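Local coordinates for protein tRNA (adenine(9)-N1)-methyltransferase (Sulfolobus acidocaldarius, PDB 5A7Z) that catalyses the S-adenosyl-L-methionine-dependent methylation of N1 of adenosine 9 in tRNA, forming N1-methyladenosine, at residues A[28-33]-A[98-103]. Residues are numbered along the deposited sequence; the frame is centred on the assembly and turned at random.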
# COMPACT_ATOMS: atom_id res chain seq x y z
N SER A 28 -6.90 -4.54 -14.80
CA SER A 28 -6.79 -4.56 -16.26
C SER A 28 -6.89 -5.95 -16.81
O SER A 28 -7.43 -6.13 -17.86
CB SER A 28 -5.49 -3.94 -16.75
OG SER A 28 -4.39 -4.61 -16.21
N GLN A 29 -6.33 -6.94 -16.11
CA GLN A 29 -6.42 -8.35 -16.52
C GLN A 29 -7.87 -8.80 -16.67
O GLN A 29 -8.24 -9.49 -17.61
CB GLN A 29 -5.68 -9.26 -15.52
CG GLN A 29 -4.16 -9.14 -15.64
CD GLN A 29 -3.39 -10.12 -14.76
OE1 GLN A 29 -3.35 -10.00 -13.53
NE2 GLN A 29 -2.74 -11.09 -15.40
N LYS A 30 -8.70 -8.37 -15.73
CA LYS A 30 -10.07 -8.75 -15.73
C LYS A 30 -10.80 -8.05 -16.86
O LYS A 30 -11.64 -8.66 -17.55
CB LYS A 30 -10.68 -8.39 -14.40
CG LYS A 30 -12.15 -8.71 -14.30
CD LYS A 30 -12.41 -10.18 -14.57
CE LYS A 30 -13.89 -10.48 -14.48
NZ LYS A 30 -14.06 -11.93 -14.24
N LEU A 31 -10.52 -6.77 -17.04
CA LEU A 31 -11.19 -5.99 -18.07
C LEU A 31 -10.87 -6.54 -19.47
O LEU A 31 -11.76 -6.64 -20.32
CB LEU A 31 -10.80 -4.52 -17.99
CG LEU A 31 -11.28 -3.80 -16.73
CD1 LEU A 31 -10.44 -2.56 -16.46
CD2 LEU A 31 -12.75 -3.44 -16.80
N ARG A 32 -9.60 -6.89 -19.67
CA ARG A 32 -9.16 -7.56 -20.89
C ARG A 32 -9.87 -8.90 -21.15
O ARG A 32 -10.22 -9.20 -22.26
CB ARG A 32 -7.69 -7.88 -20.79
CG ARG A 32 -6.75 -6.73 -20.99
CD ARG A 32 -5.33 -7.29 -21.02
NE ARG A 32 -4.33 -6.29 -20.75
CZ ARG A 32 -4.00 -5.31 -21.60
NH1 ARG A 32 -4.63 -5.20 -22.77
NH2 ARG A 32 -3.05 -4.44 -21.28
N GLU A 33 -9.97 -9.74 -20.13
CA GLU A 33 -10.77 -10.95 -20.19
C GLU A 33 -12.13 -10.66 -20.77
O GLU A 33 -12.59 -11.34 -21.66
CB GLU A 33 -10.97 -11.53 -18.80
CG GLU A 33 -9.87 -12.44 -18.30
CD GLU A 33 -10.24 -13.14 -16.97
OE1 GLU A 33 -11.44 -13.42 -16.75
OE2 GLU A 33 -9.33 -13.39 -16.14
N LYS A 98 -22.20 -2.23 -11.75
CA LYS A 98 -21.88 -3.59 -11.38
C LYS A 98 -20.41 -3.75 -11.14
O LYS A 98 -19.62 -3.22 -11.88
CB LYS A 98 -22.35 -4.59 -12.45
CG LYS A 98 -23.86 -4.59 -12.64
CD LYS A 98 -24.34 -5.60 -13.67
CE LYS A 98 -25.87 -5.57 -13.78
NZ LYS A 98 -26.41 -6.46 -14.84
N LYS A 99 -20.06 -4.51 -10.13
CA LYS A 99 -18.69 -4.85 -9.81
C LYS A 99 -18.17 -5.95 -10.68
O LYS A 99 -18.91 -6.80 -11.10
CB LYS A 99 -18.62 -5.37 -8.40
CG LYS A 99 -19.53 -4.66 -7.46
CD LYS A 99 -18.73 -3.75 -6.59
CE LYS A 99 -19.62 -3.14 -5.56
NZ LYS A 99 -19.50 -1.70 -5.68
N VAL A 100 -16.88 -5.96 -10.94
CA VAL A 100 -16.26 -7.15 -11.53
C VAL A 100 -15.25 -7.70 -10.55
O VAL A 100 -14.60 -6.95 -9.85
CB VAL A 100 -15.61 -6.87 -12.90
CG1 VAL A 100 -16.60 -6.17 -13.81
CG2 VAL A 100 -14.32 -6.05 -12.78
N SER A 101 -15.19 -9.02 -10.45
CA SER A 101 -14.25 -9.70 -9.57
C SER A 101 -12.84 -9.50 -10.04
O SER A 101 -12.55 -9.67 -11.22
CB SER A 101 -14.51 -11.20 -9.59
OG SER A 101 -15.73 -11.50 -8.96
N ILE A 102 -11.95 -9.18 -9.12
CA ILE A 102 -10.54 -9.16 -9.45
C ILE A 102 -9.72 -9.93 -8.42
O ILE A 102 -10.13 -10.07 -7.27
CB ILE A 102 -10.01 -7.72 -9.61
CG1 ILE A 102 -10.06 -6.96 -8.30
CG2 ILE A 102 -10.82 -6.99 -10.64
CD1 ILE A 102 -9.39 -5.61 -8.38
N HIS A 103 -8.59 -10.46 -8.83
CA HIS A 103 -7.81 -11.24 -7.92
C HIS A 103 -6.95 -10.31 -7.08
O HIS A 103 -5.91 -9.85 -7.52
CB HIS A 103 -6.94 -12.27 -8.64
CG HIS A 103 -6.41 -13.34 -7.73
ND1 HIS A 103 -6.77 -14.66 -7.84
CD2 HIS A 103 -5.61 -13.25 -6.64
CE1 HIS A 103 -6.18 -15.36 -6.88
NE2 HIS A 103 -5.48 -14.53 -6.13
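K30, near the C-terminal end of helix 22-33, lays its aliphatic chain against the extended loop backbone of V100, S101 and I102. CB of K30 points to the loop and has S101 O at 3.9 Å, with the methyl CG2 of I102 at a similar distance. From there CG of K30 stands anti to the backbone N (chi1 178°) and touches two partners, the carbonyl O of S101 at 3.3 Å and the methyl CG2 of V100 at 3.8 Å. A bend at chi2 (57°) carries CD and CE across the oxygen end of the S101 carbonyl, which points at the chain nearly head-on. K30 CD lies 3.4 Å from S101 O and K30 CE 3.6 Å. At the tip, K30 NZ is still 4.1 Å from S101 O, too far for a hydrogen bond. The ammonium group has a partner within its own helix, a long salt bridge from K30 NZ to OE1 of E33 one turn on, at 3.9 Å.

V100 and I102 also touch other residues of the helix: V100 meets F27, and L34 and M55 elsewhere, while I102 rests on L23, V26 and F27. The loop, which links strand 91-95 to strand 109-113, is thus laid along helix 22-33 on its way from the N-terminal part of the chain into the SPOUT methyltransferase fold. No hydrogen bond or salt bridge joins the two segments. What holds them is methyl-to-methylene packing plus a carbonyl oxygen facing a row of CH2 groups. The ammonium group probably leaves the hydrogens on CE, and less so on CD, somewhat positive, so that they can face the oxygen favourably. The charge itself would add a weak, long-range attraction for that oxygen, but the lysine meets the loop mainly through its methylenes.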